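Local coordinates for protein SusD homolog (Bacteroides thetaiotaomicron, PDB 3EHM) that probably binds mucin O-glycans as a SusD-like outer-membrane lipoprotein, serving their utilization by this human gut symbiont, at residues 324-327 with 328-332; 266-269 with 270-273; 452-455 with 456-459; 29-32 with 33-37; 415-419 with 420-424. One frame throughout, in Å; residues are numbered along the deposited sequence.

Contact 1 (324-327 with 328-332)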
loop_
_atom_site.group_PDB
_atom_site.type_symbol
_atom_site.label_atom_id
_atom_site.label_comp_id
_atom_site.label_asym_id
_atom_site.label_seq_id
_atom_site.Cartn_x
_atom_site.Cartn_y
_atom_site.Cartn_z
ATOM N N SER A 324 -10.512 20.993 17.467
ATOM C CA SER A 324 -10.797 19.681 16.887
ATOM C C SER A 324 -9.766 19.141 15.907
ATOM O O SER A 324 -8.844 19.843 15.499
ATOM C CB SER A 324 -12.146 19.720 16.177
ATOM O OG SER A 324 -12.022 20.421 14.953
ATOM N N ALA A 325 -9.958 17.884 15.511
ATOM C CA ALA A 325 -9.059 17.235 14.570
ATOM C C ALA A 325 -9.157 17.892 13.197
ATOM O O ALA A 325 -8.347 17.613 12.316
ATOM C CB ALA A 325 -9.381 15.743 14.473
ATOM N N LYS A 326 -10.145 18.762 13.008
ATOM C CA LYS A 326 -10.268 19.440 11.725
ATOM C C LYS A 326 -8.982 20.217 11.496
ATOM O O LYS A 326 -8.541 20.385 10.359
ATOM C CB LYS A 326 -11.463 20.404 11.704
ATOM C CG LYS A 326 -11.503 21.269 10.441
ATOM C CD LYS A 326 -12.768 22.108 10.322
ATOM C CE LYS A 326 -12.709 22.998 9.079
ATOM N NZ LYS A 326 -13.969 23.768 8.866
ATOM N N PHE A 327 -8.372 20.675 12.583
ATOM C CA PHE A 327 -7.139 21.437 12.481
ATOM C C PHE A 327 -5.882 20.704 12.926
ATOM O O PHE A 327 -4.876 21.325 13.269
ATOM C CB PHE A 327 -7.295 22.757 13.232
ATOM C CG PHE A 327 -8.445 23.574 12.734
ATOM C CD1 PHE A 327 -9.688 23.499 13.349
ATOM C CD2 PHE A 327 -8.305 24.362 11.593
ATOM C CE1 PHE A 327 -10.782 24.194 12.832
ATOM C CE2 PHE A 327 -9.391 25.057 11.071
ATOM C CZ PHE A 327 -10.632 24.971 11.693
ATOM N N ALA A 328 -5.946 19.376 12.924
ATOM C CA ALA A 328 -4.787 18.569 13.272
ATOM C C ALA A 328 -3.903 18.631 12.031
ATOM O O ALA A 328 -4.328 19.151 10.997
ATOM C CB ALA A 328 -5.207 17.128 13.547
ATOM N N SER A 329 -2.680 18.119 12.124
ATOM C CA SER A 329 -1.786 18.129 10.968
ATOM C C SER A 329 -2.471 17.419 9.801
ATOM O O SER A 329 -3.177 16.428 9.997
ATOM C CB SER A 329 -0.469 17.427 11.310
ATOM O OG SER A 329 0.272 18.182 12.254
ATOM N N ARG A 330 -2.264 17.932 8.594
ATOM C CA ARG A 330 -2.870 17.355 7.398
ATOM C C ARG A 330 -1.812 16.908 6.409
ATOM O O ARG A 330 -0.715 17.451 6.378
ATOM C CB ARG A 330 -3.734 18.389 6.673
ATOM C CG ARG A 330 -4.714 19.135 7.537
ATOM C CD ARG A 330 -5.537 20.087 6.681
ATOM N NE ARG A 330 -6.435 20.897 7.496
ATOM C CZ ARG A 330 -7.428 21.633 7.009
ATOM N NH1 ARG A 330 -7.654 21.657 5.703
ATOM N NH2 ARG A 330 -8.191 22.342 7.830
ATOM N N PRO A 331 -2.135 15.907 5.579
ATOM C CA PRO A 331 -1.154 15.453 4.593
ATOM C C PRO A 331 -0.960 16.611 3.614
ATOM O O PRO A 331 -1.931 17.283 3.252
ATOM C CB PRO A 331 -1.858 14.271 3.925
ATOM C CG PRO A 331 -2.744 13.742 5.008
ATOM C CD PRO A 331 -3.300 15.007 5.614
ATOM N N LYS A 332 0.279 16.873 3.215
ATOM C CA LYS A 332 0.531 17.932 2.249
ATOM C C LYS A 332 0.223 17.357 0.877
ATOM O O LYS A 332 0.725 16.288 0.515
ATOM C CB LYS A 332 1.991 18.386 2.294
ATOM C CG LYS A 332 2.307 19.338 3.427
ATOM C CD LYS A 332 3.706 19.928 3.278
ATOM C CE LYS A 332 3.965 20.984 4.344
ATOM N NZ LYS A 332 5.358 21.498 4.285
#
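Ala328 N donates to Ala325 O across a tight reversal of the backbone, N to O 3.0 Å and nearly straight at 167°, although the donor stands above the carbonyl plane. This is a short 3-10 turn in the loop between strands 304-306 and 339-342, and it opens with an ST turn: Ser324 OG, which also bonds to Thr321 O, accepts from Lys326 N at 3.2 Å. Phe327 N bonds to Ser324 O, a second i to i+3 bond one residue earlier. The methyl of Ala328 lies close to the closing acceptor, CB 3.4 Å from Ala325 O, while the two alanine CB atoms only graze each other.

Beyond the turn the chain runs extended, and Arg330 doubles back alongside it. With CG anti to the carbonyl carbon (chi1 -49°) and the chain straight from CG to NE, the guanidinium is carried back to the carbonyl of Lys326. There NH2 approaches Lys326 O in a weak, bent bond of 3.2 Å; the same oxygen is held more firmly by Arg271 NH2. Phe327 flanks this group, its ring resting one face on the aliphatic part of Lys326, where CG sits 3.8 Å above the ring plane and off toward the rim. The Phe327 ring reaches Arg330 through CD2, which lies at the guanidinium edge, 4.3 Å from NH2.

Contact 2 (266-269 with 270-273)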
loop_
_atom_site.group_PDB
_atom_site.type_symbol
_atom_site.label_atom_id
_atom_site.label_comp_id
_atom_site.label_asym_id
_atom_site.label_seq_id
_atom_site.Cartn_x
_atom_site.Cartn_y
_atom_site.Cartn_z
ATOM N N GLU A 266 -12.028 18.723 1.523
ATOM C CA GLU A 266 -13.471 18.851 1.372
ATOM C C GLU A 266 -14.253 18.320 2.566
ATOM O O GLU A 266 -15.074 19.032 3.146
ATOM C CB GLU A 266 -13.936 18.136 0.103
ATOM C CG GLU A 266 -13.405 18.737 -1.196
ATOM C CD GLU A 266 -13.727 20.218 -1.341
ATOM O OE1 GLU A 266 -14.862 20.625 -1.001
ATOM O OE2 GLU A 266 -12.848 20.974 -1.808
ATOM N N TYR A 267 -13.996 17.070 2.933
ATOM C CA TYR A 267 -14.700 16.449 4.048
ATOM C C TYR A 267 -14.033 16.694 5.402
ATOM O O TYR A 267 -14.663 16.513 6.450
ATOM C CB TYR A 267 -14.818 14.936 3.817
ATOM C CG TYR A 267 -15.409 14.537 2.478
ATOM C CD1 TYR A 267 -16.469 15.246 1.913
ATOM C CD2 TYR A 267 -14.934 13.413 1.798
ATOM C CE1 TYR A 267 -17.042 14.845 0.701
ATOM C CE2 TYR A 267 -15.502 13.002 0.591
ATOM C CZ TYR A 267 -16.555 13.722 0.049
ATOM O OH TYR A 267 -17.131 13.303 -1.132
ATOM N N ASN A 268 -12.762 17.095 5.376
ATOM C CA ASN A 268 -12.010 17.354 6.600
ATOM C C ASN A 268 -11.971 16.103 7.465
ATOM O O ASN A 268 -12.126 16.173 8.688
ATOM C CB ASN A 268 -12.653 18.502 7.378
ATOM C CG ASN A 268 -12.464 19.834 6.697
ATOM O OD1 ASN A 268 -13.430 20.540 6.398
ATOM N ND2 ASN A 268 -11.212 20.186 6.440
ATOM N N GLU A 269 -11.750 14.960 6.822
ATOM C CA GLU A 269 -11.724 13.685 7.523
ATOM C C GLU A 269 -10.354 13.013 7.593
ATOM O O GLU A 269 -10.086 12.261 8.522
ATOM C CB GLU A 269 -12.753 12.732 6.891
ATOM C CG GLU A 269 -14.184 13.289 6.935
ATOM C CD GLU A 269 -15.215 12.401 6.249
ATOM O OE1 GLU A 269 -14.918 11.854 5.165
ATOM O OE2 GLU A 269 -16.333 12.267 6.790
ATOM N N THR A 270 -9.479 13.279 6.630
ATOM C CA THR A 270 -8.161 12.656 6.656
ATOM C C THR A 270 -7.075 13.574 7.204
ATOM O O THR A 270 -6.843 14.662 6.686
ATOM C CB THR A 270 -7.759 12.154 5.259
ATOM O OG1 THR A 270 -8.648 11.099 4.871
ATOM C CG2 THR A 270 -6.327 11.618 5.270
ATOM N N ARG A 271 -6.405 13.105 8.253
ATOM C CA ARG A 271 -5.350 13.863 8.915
ATOM C C ARG A 271 -4.130 12.973 9.165
ATOM O O ARG A 271 -4.157 11.779 8.861
ATOM C CB ARG A 271 -5.889 14.415 10.237
ATOM C CG ARG A 271 -7.078 15.380 10.075
ATOM C CD ARG A 271 -6.608 16.703 9.488
ATOM N NE ARG A 271 -7.664 17.707 9.342
ATOM C CZ ARG A 271 -8.329 17.943 8.213
ATOM N NH1 ARG A 271 -8.061 17.243 7.116
ATOM N NH2 ARG A 271 -9.239 18.909 8.166
HETATM N N MSE A 272 -3.065 13.555 9.713
HETATM C CA MSE A 272 -1.833 12.812 9.998
HETATM C C MSE A 272 -2.055 11.741 11.069
HETATM O O MSE A 272 -2.628 12.016 12.123
HETATM C CB MSE A 272 -0.731 13.775 10.458
HETATM C CG MSE A 272 0.610 13.105 10.751
HETATM SE SE MSE A 272 1.931 14.371 11.412
HETATM C CE MSE A 272 1.084 14.826 13.091
ATOM N N GLY A 273 -1.590 10.528 10.788
ATOM C CA GLY A 273 -1.745 9.421 11.720
ATOM C C GLY A 273 -0.741 9.411 12.858
ATOM O O GLY A 273 0.382 9.891 12.711
#
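Asn268 and Arg271 lie side by side and point the same way, the amide standing almost upright against the guanidinium with their planes 84° apart. The nearest sound approach is through carbon: Asn268 CB is 3.5 Å from Arg271 NH2. The backbone of Asn268 takes part too, its C and O passing over one face of the guanidinium, with O 4.0 Å above the plane and off toward the rim. Asn268 has positive phi, the first residue to leave helix 261-266, and its backbone crosses the guanidinium face.

Arg271 gets there by folding back on itself. CG lies anti to the carbonyl carbon, and a bend at chi2 (-72°) returns the chain toward its own strand. NH1 then donates to Thr270 O at 2.9 Å, the oxygen lying in the guanidinium plane although the nitrogen stands above the carbonyl plane. The segment links helix 261-266 to strand 270-272, which pairs antiparallel with strand 67-69 in a small two-stranded sheet.

Further direct bonds hold the arginine. NH1 also donates to Val264 O in the preceding helix, and NH2 finds its strongest partner in Lys326 O of the neighbouring loop. In the second shell, Thr270 OG1 on the strand bonds to Ser263 OG; before the strand, Asn268 O accepts from Asn70 ND2, which fixes the peptide lying over the guanidinium.

Contact 3 (452-455 with 456-459)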
loop_
_atom_site.group_PDB
_atom_site.type_symbol
_atom_site.label_atom_id
_atom_site.label_comp_id
_atom_site.label_asym_id
_atom_site.label_seq_id
_atom_site.Cartn_x
_atom_site.Cartn_y
_atom_site.Cartn_z
ATOM N N ALA A 452 1.842 -0.861 2.675
ATOM C CA ALA A 452 2.330 -0.783 4.047
ATOM C C ALA A 452 1.508 -1.689 4.961
ATOM O O ALA A 452 2.045 -2.331 5.864
ATOM C CB ALA A 452 2.267 0.653 4.536
ATOM N N TRP A 453 0.201 -1.728 4.724
ATOM C CA TRP A 453 -0.699 -2.556 5.514
ATOM C C TRP A 453 -0.404 -4.034 5.253
ATOM O O TRP A 453 -0.419 -4.852 6.169
ATOM C CB TRP A 453 -2.150 -2.222 5.158
ATOM C CG TRP A 453 -3.161 -3.045 5.877
ATOM C CD1 TRP A 453 -3.092 -3.495 7.166
ATOM C CD2 TRP A 453 -4.428 -3.470 5.371
ATOM N NE1 TRP A 453 -4.242 -4.173 7.494
ATOM C CE2 TRP A 453 -5.081 -4.173 6.410
ATOM C CE3 TRP A 453 -5.081 -3.322 4.139
ATOM C CZ2 TRP A 453 -6.353 -4.728 6.255
ATOM C CZ3 TRP A 453 -6.352 -3.876 3.987
ATOM C CH2 TRP A 453 -6.972 -4.570 5.042
ATOM N N THR A 454 -0.126 -4.368 3.997
ATOM C CA THR A 454 0.204 -5.741 3.626
ATOM C C THR A 454 1.524 -6.154 4.281
ATOM O O THR A 454 1.635 -7.244 4.848
ATOM C CB THR A 454 0.341 -5.883 2.094
ATOM O OG1 THR A 454 -0.923 -5.605 1.479
ATOM C CG2 THR A 454 0.783 -7.287 1.715
ATOM N N GLU A 455 2.522 -5.279 4.209
ATOM C CA GLU A 455 3.819 -5.590 4.793
ATOM C C GLU A 455 3.769 -5.726 6.306
ATOM O O GLU A 455 4.501 -6.533 6.878
ATOM C CB GLU A 455 4.857 -4.546 4.372
ATOM C CG GLU A 455 5.315 -4.745 2.940
ATOM C CD GLU A 455 6.020 -6.080 2.745
ATOM O OE1 GLU A 455 7.233 -6.162 3.031
ATOM O OE2 GLU A 455 5.359 -7.056 2.324
ATOM N N TYR A 456 2.914 -4.946 6.961
ATOM C CA TYR A 456 2.783 -5.050 8.411
ATOM C C TYR A 456 2.180 -6.409 8.767
ATOM O O TYR A 456 2.669 -7.109 9.654
ATOM C CB TYR A 456 1.874 -3.954 8.968
ATOM C CG TYR A 456 1.500 -4.202 10.414
ATOM C CD1 TYR A 456 2.407 -3.946 11.444
ATOM C CD2 TYR A 456 0.263 -4.762 10.748
ATOM C CE1 TYR A 456 2.097 -4.244 12.772
ATOM C CE2 TYR A 456 -0.060 -5.066 12.071
ATOM C CZ TYR A 456 0.863 -4.804 13.077
ATOM O OH TYR A 456 0.557 -5.106 14.382
ATOM N N ARG A 457 1.106 -6.772 8.078
ATOM C CA ARG A 457 0.442 -8.048 8.323
ATOM C C ARG A 457 1.367 -9.234 8.060
ATOM O O ARG A 457 1.308 -10.244 8.762
ATOM C CB ARG A 457 -0.810 -8.166 7.452
ATOM C CG ARG A 457 -1.968 -7.277 7.894
ATOM C CD ARG A 457 -3.123 -7.373 6.910
ATOM N NE ARG A 457 -2.835 -6.667 5.664
ATOM C CZ ARG A 457 -3.491 -6.867 4.526
ATOM N NH1 ARG A 457 -4.471 -7.761 4.470
ATOM N NH2 ARG A 457 -3.177 -6.169 3.444
ATOM N N ARG A 458 2.227 -9.110 7.054
ATOM C CA ARG A 458 3.151 -10.191 6.722
ATOM C C ARG A 458 4.273 -10.357 7.743
ATOM O O ARG A 458 4.572 -11.477 8.165
ATOM C CB ARG A 458 3.778 -9.961 5.339
ATOM C CG ARG A 458 4.868 -10.977 4.973
ATOM C CD ARG A 458 5.473 -10.700 3.594
ATOM N NE ARG A 458 6.344 -9.522 3.555
ATOM C CZ ARG A 458 7.643 -9.537 3.835
ATOM N NH1 ARG A 458 8.239 -10.674 4.176
ATOM N NH2 ARG A 458 8.353 -8.414 3.764
ATOM N N THR A 459 4.869 -9.239 8.153
ATOM C CA THR A 459 6.006 -9.248 9.074
ATOM C C THR A 459 5.758 -8.881 10.532
ATOM O O THR A 459 6.485 -9.333 11.420
ATOM C CB THR A 459 7.102 -8.298 8.575
ATOM O OG1 THR A 459 6.672 -6.942 8.757
ATOM C CG2 THR A 459 7.380 -8.536 7.097
#
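Arg457 lies flat over one face of the Trp453 indole, one turn earlier in helix 449-459, a cation-pi stack at i and i+4 inside the helical SusD-like fold. Its CZ is 3.7 Å from the centroid of the six-membered ring, with the ring and guanidinium planes 17° apart, while CD makes a CH-pi contact over the five-membered ring. A bend at chi3 (-74°) folds the guanidinium down onto the indole and also lets NE donate to Trp453 O at 3.1 Å. That oxygen takes the helical bond from Arg457 N as well, the two donors arriving from opposite faces of the carbonyl plane. The group is therefore fixed in rotation, and Asp138 O and Glu487 O receive its NH1, while Trp453 NE1 bonds to Pro486 O.

Around the helix a second buried cluster is a salt bridge. Arg458 grips the Glu455 carboxylate side-on, NH2 to OE1 at 2.6 Å and NE to OE2 at 2.9 Å, both oxygens met on their syn side. Lys441 and Arg214 pair with the same carboxylate and Glu353 with Arg458, a network likely to keep Glu455 ionised.

Tyr456 belongs to the looser side. It is partly exposed, and with CG anti to its own nitrogen its ring leads away from the preceding turn, so that only CB stays close, 3.5 Å from Ala452 O. At the last residues of the helix Thr459 CG2 sits 3.4 Å above the centre of the Arg458 guanidinium, and Thr459 OG1 donates to Glu455 O at 2.9 Å.

Contact 4 (29-32 with 33-37); sequences FMNM and QQRVI
Phe29 O is gripped twice by Gln33, by the backbone N and by the side-chain NE2, each at 3.1 Å. The two donors reach it from opposite faces of the carbonyl plane. The same amide lies over a face of the Phe29 ring, its plane 26° from that of the ring, with NE2 3.2 Å from CD2. Gln33 CG also sits over the ring, a CH-pi contact of 4.2 Å to the centroid. Phe29 holds CG anti to the backbone N (chi1 -177°), which carries the ring under the glutamine and against Ile124 and Val128 of helix 116-140. Beyond the helix, Gln33 OE1 accepts from Leu191 N and NE2 donates to Tyr189 O. Replacing the ring with a methyl, as in an alanine here, is likely to strip the Gln33 amide of its flat support and open a gap beside Ile124 and Val128.

Gln34 repeats the double grip one residue on, NE2 meeting Met30 O at 3.0 Å. Met32 O takes Arg35 N at 3.0 Å and Val36 N at 3.3 Å, mixing i+3 and i+4 bonding. Met32 packs on Ile106 and Val36 on Val128, seating helix 23-36 against helices 85-110 and 116-140 in the mainly helical SusD-like fold.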
loop_
_atom_site.group_PDB
_atom_site.type_symbol
_atom_site.label_atom_id
_atom_site.label_comp_id
_atom_site.label_asym_id
_atom_site.label_seq_id
_atom_site.Cartn_x
_atom_site.Cartn_y
_atom_site.Cartn_z
ATOM N N PHE A 29 -7.218 1.713 -21.737
ATOM C CA PHE A 29 -5.951 1.672 -21.015
ATOM C C PHE A 29 -5.829 2.815 -20.006
ATOM O O PHE A 29 -5.308 2.626 -18.905
ATOM C CB PHE A 29 -4.781 1.710 -22.005
ATOM C CG PHE A 29 -3.431 1.589 -21.356
ATOM C CD1 PHE A 29 -3.181 0.589 -20.419
ATOM C CD2 PHE A 29 -2.407 2.470 -21.686
ATOM C CE1 PHE A 29 -1.929 0.469 -19.819
ATOM C CE2 PHE A 29 -1.152 2.361 -21.093
ATOM C CZ PHE A 29 -0.914 1.358 -20.156
HETATM N N MSE A 30 -6.307 4.000 -20.368
HETATM C CA MSE A 30 -6.222 5.120 -19.441
HETATM C C MSE A 30 -7.170 4.916 -18.264
HETATM O O MSE A 30 -6.874 5.327 -17.142
HETATM C CB MSE A 30 -6.511 6.442 -20.159
HETATM C CG MSE A 30 -5.411 6.839 -21.133
HETATM SE SE MSE A 30 -5.422 8.720 -21.588
HETATM C CE MSE A 30 -7.057 8.730 -22.623
ATOM N N ASN A 31 -8.302 4.265 -18.517
ATOM C CA ASN A 31 -9.267 3.982 -17.459
ATOM C C ASN A 31 -8.582 3.036 -16.478
ATOM O O ASN A 31 -8.655 3.226 -15.263
ATOM C CB ASN A 31 -10.523 3.316 -18.039
ATOM C CG ASN A 31 -11.571 2.996 -16.974
ATOM O OD1 ASN A 31 -12.600 2.381 -17.266
ATOM N ND2 ASN A 31 -11.318 3.416 -15.744
HETATM N N MSE A 32 -7.904 2.025 -17.015
HETATM C CA MSE A 32 -7.194 1.054 -16.184
HETATM C C MSE A 32 -6.190 1.722 -15.255
HETATM O O MSE A 32 -6.149 1.439 -14.058
HETATM C CB MSE A 32 -6.442 0.031 -17.049
HETATM C CG MSE A 32 -7.311 -1.037 -17.689
HETATM SE SE MSE A 32 -6.199 -2.414 -18.504
HETATM C CE MSE A 32 -5.507 -3.218 -16.882
ATOM N N GLN A 33 -5.369 2.602 -15.820
ATOM C CA GLN A 33 -4.349 3.293 -15.046
ATOM C C GLN A 33 -4.915 4.119 -13.898
ATOM O O GLN A 33 -4.321 4.187 -12.821
ATOM C CB GLN A 33 -3.519 4.184 -15.970
ATOM C CG GLN A 33 -2.787 3.399 -17.041
ATOM C CD GLN A 33 -2.120 4.291 -18.058
ATOM O OE1 GLN A 33 -1.049 4.843 -17.811
ATOM N NE2 GLN A 33 -2.759 4.448 -19.211
ATOM N N GLN A 34 -6.060 4.746 -14.125
ATOM C CA GLN A 34 -6.680 5.558 -13.088
ATOM C C GLN A 34 -7.349 4.701 -12.019
ATOM O O GLN A 34 -7.736 5.209 -10.972
ATOM C CB GLN A 34 -7.720 6.487 -13.704
ATOM C CG GLN A 34 -7.150 7.442 -14.727
ATOM C CD GLN A 34 -8.234 8.193 -15.455
ATOM O OE1 GLN A 34 -8.908 9.044 -14.876
ATOM N NE2 GLN A 34 -8.421 7.874 -16.732
ATOM N N ARG A 35 -7.484 3.404 -12.289
ATOM C CA ARG A 35 -8.132 2.482 -11.355
ATOM C C ARG A 35 -7.203 1.736 -10.397
ATOM O O ARG A 35 -7.640 1.298 -9.331
ATOM C CB ARG A 35 -8.951 1.445 -12.129
ATOM C CG ARG A 35 -10.112 2.019 -12.915
ATOM C CD ARG A 35 -11.164 2.606 -12.000
ATOM N NE ARG A 35 -12.313 3.079 -12.762
ATOM C CZ ARG A 35 -13.456 3.479 -12.218
ATOM N NH1 ARG A 35 -13.604 3.464 -10.900
ATOM N NH2 ARG A 35 -14.450 3.892 -12.996
ATOM N N VAL A 36 -5.941 1.560 -10.779
ATOM C CA VAL A 36 -4.989 0.845 -9.924
ATOM C C VAL A 36 -5.108 1.375 -8.496
ATOM O O VAL A 36 -5.275 0.610 -7.547
ATOM C CB VAL A 36 -3.556 1.018 -10.445
ATOM C CG1 VAL A 36 -2.569 0.312 -9.520
ATOM C CG2 VAL A 36 -3.465 0.451 -11.858
ATOM N N ILE A 37 -5.005 2.692 -8.370
ATOM C CA ILE A 37 -5.170 3.399 -7.109
ATOM C C ILE A 37 -6.094 4.523 -7.569
ATOM O O ILE A 37 -5.686 5.379 -8.353
ATOM C CB ILE A 37 -3.848 3.982 -6.582
ATOM C CG1 ILE A 37 -2.852 2.852 -6.295
ATOM C CG2 ILE A 37 -4.111 4.765 -5.303
ATOM C CD1 ILE A 37 -1.543 3.325 -5.687
#

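Contact 5 (415-419 with 420-424)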
loop_
_atom_site.group_PDB
_atom_site.type_symbol
_atom_site.label_atom_id
_atom_site.label_comp_id
_atom_site.label_asym_id
_atom_site.label_seq_id
_atom_site.Cartn_x
_atom_site.Cartn_y
_atom_site.Cartn_z
ATOM N N ASN A 415 10.865 -0.934 20.822
ATOM C CA ASN A 415 11.013 -0.518 19.431
ATOM C C ASN A 415 12.475 -0.274 19.068
ATOM O O ASN A 415 13.348 -0.249 19.939
ATOM C CB ASN A 415 10.159 0.730 19.170
ATOM C CG ASN A 415 9.410 0.657 17.846
ATOM O OD1 ASN A 415 8.244 1.057 17.750
ATOM N ND2 ASN A 415 10.076 0.154 16.820
ATOM N N THR A 416 12.741 -0.090 17.779
ATOM C CA THR A 416 14.107 0.099 17.300
ATOM C C THR A 416 14.384 1.503 16.750
ATOM O O THR A 416 13.468 2.308 16.566
ATOM C CB THR A 416 14.424 -0.949 16.203
ATOM O OG1 THR A 416 15.820 -0.924 15.890
ATOM C CG2 THR A 416 13.618 -0.651 14.937
ATOM N N SER A 417 15.658 1.776 16.485
ATOM C CA SER A 417 16.108 3.066 15.963
ATOM C C SER A 417 16.505 2.961 14.487
ATOM O O SER A 417 16.507 1.873 13.913
ATOM C CB SER A 417 17.318 3.543 16.759
ATOM O OG SER A 417 18.414 2.677 16.530
ATOM N N PRO A 418 16.859 4.097 13.858
ATOM C CA PRO A 418 17.259 4.116 12.448
ATOM C C PRO A 418 18.648 3.531 12.197
ATOM O O PRO A 418 18.887 2.901 11.166
ATOM C CB PRO A 418 17.221 5.605 12.090
ATOM C CG PRO A 418 16.278 6.197 13.096
ATOM C CD PRO A 418 16.674 5.471 14.354
ATOM N N LYS A 419 19.564 3.742 13.138
ATOM C CA LYS A 419 20.934 3.260 12.970
ATOM C C LYS A 419 21.006 1.742 12.880
ATOM O O LYS A 419 20.545 1.027 13.767
ATOM C CB LYS A 419 21.822 3.771 14.109
ATOM C CG LYS A 419 23.299 3.483 13.906
ATOM C CD LYS A 419 24.135 4.081 15.028
ATOM C CE LYS A 419 25.602 3.715 14.872
ATOM N NZ LYS A 419 26.392 4.213 16.030
ATOM N N TRP A 420 21.605 1.255 11.801
ATOM C CA TRP A 420 21.711 -0.178 11.565
ATOM C C TRP A 420 22.342 -0.991 12.696
ATOM O O TRP A 420 21.802 -2.022 13.095
ATOM C CB TRP A 420 22.475 -0.428 10.262
ATOM C CG TRP A 420 22.587 -1.878 9.913
ATOM C CD1 TRP A 420 23.645 -2.706 10.164
ATOM C CD2 TRP A 420 21.589 -2.681 9.275
ATOM N NE1 TRP A 420 23.367 -3.976 9.721
ATOM C CE2 TRP A 420 22.112 -3.989 9.169
ATOM C CE3 TRP A 420 20.303 -2.424 8.782
ATOM C CZ2 TRP A 420 21.394 -5.038 8.587
ATOM C CZ3 TRP A 420 19.588 -3.468 8.204
ATOM C CH2 TRP A 420 20.137 -4.759 8.111
ATOM N N ASP A 421 23.473 -0.520 13.213
ATOM C CA ASP A 421 24.198 -1.220 14.271
ATOM C C ASP A 421 23.684 -1.011 15.698
ATOM O O ASP A 421 24.286 -1.514 16.649
ATOM C CB ASP A 421 25.679 -0.826 14.219
ATOM C CG ASP A 421 26.278 -0.986 12.835
ATOM O OD1 ASP A 421 26.159 -2.089 12.255
ATOM O OD2 ASP A 421 26.874 -0.008 12.325
ATOM N N ASP A 422 22.581 -0.283 15.849
ATOM C CA ASP A 422 22.014 -0.002 17.171
ATOM C C ASP A 422 20.856 -0.952 17.488
ATOM O O ASP A 422 19.757 -0.789 16.958
ATOM C CB ASP A 422 21.538 1.454 17.211
ATOM C CG ASP A 422 21.013 1.869 18.569
ATOM O OD1 ASP A 422 21.725 1.673 19.574
ATOM O OD2 ASP A 422 19.889 2.406 18.631
ATOM N N TYR A 423 21.093 -1.926 18.366
ATOM C CA TYR A 423 20.064 -2.914 18.702
ATOM C C TYR A 423 19.421 -2.817 20.080
ATOM O O TYR A 423 20.103 -2.709 21.097
ATOM C CB TYR A 423 20.627 -4.324 18.511
ATOM C CG TYR A 423 21.156 -4.541 17.123
ATOM C CD1 TYR A 423 22.521 -4.481 16.860
ATOM C CD2 TYR A 423 20.284 -4.712 16.052
ATOM C CE1 TYR A 423 23.005 -4.578 15.555
ATOM C CE2 TYR A 423 20.753 -4.806 14.751
ATOM C CZ TYR A 423 22.111 -4.736 14.507
ATOM O OH TYR A 423 22.563 -4.790 13.206
ATOM N N THR A 424 18.095 -2.878 20.099
ATOM C CA THR A 424 17.344 -2.811 21.343
ATOM C C THR A 424 17.487 -4.132 22.088
ATOM O O THR A 424 17.475 -4.165 23.313
ATOM C CB THR A 424 15.865 -2.509 21.060
ATOM O OG1 THR A 424 15.771 -1.204 20.479
ATOM C CG2 THR A 424 15.043 -2.545 22.338
HETATM O O HOH W 1 17.393 0.165 18.603
#
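Asp422 reaches across to Ser417 from its CB outward. CB packs against Lys419 CB at 3.9 Å and lies 3.6 Å from Lys419 O. With CG swung opposite its own nitrogen (chi1 -176°), the carboxylate lies beside the Ser417 hydroxyl, CG being 3.4 Å from OG. At the tip OD2 accepts the short bond from Ser417 OG, 2.6 Å, through its anti lone pair, and forms a salt bridge to Lys393 NZ as well. An asparagine here, lacking the negative charge, would probably cost Lys393 this salt bridge and weaken the bond from the Ser417 hydroxyl.

Asp422 is the last residue of a type I beta turn from Lys419, in which its N donates to Lys419 O at 3.2 Å. The turn sits in the long loop between helices 384-388 and 429-445, and from the latter Lys436 NZ bonds to Ser417 O, Lys419 O and Asp422 O.

Where the two arms meet again Thr424 OG1 donates to Asn415 O at 2.7 Å. It also accepts from a water between the two arms, water O to OG1 2.8 Å, and that water is weakly met by Ser417 N.

How the contacts relate
Contacts 1 and 2 form one neighbourhood, their centres 6 Å apart: Lys326 O meets Arg271 NH2 at 2.7 Å, and Ser329 O meets Met272 N at 2.9 Å, so the loop 324-332 is tied to strand 270-272 at two points. The remaining contacts are separate. Contact 3 is the nearest of the five to the middle of the molecule, its centre about 9 Å from the centre of the chain, and its nearest atoms are about 10 Å from those of both contact 4 and contact 5. Contacts 4 and 5 fall on opposite sides of that centre, their own centres about 40 Å apart. None of the five contacts includes a bound glycan.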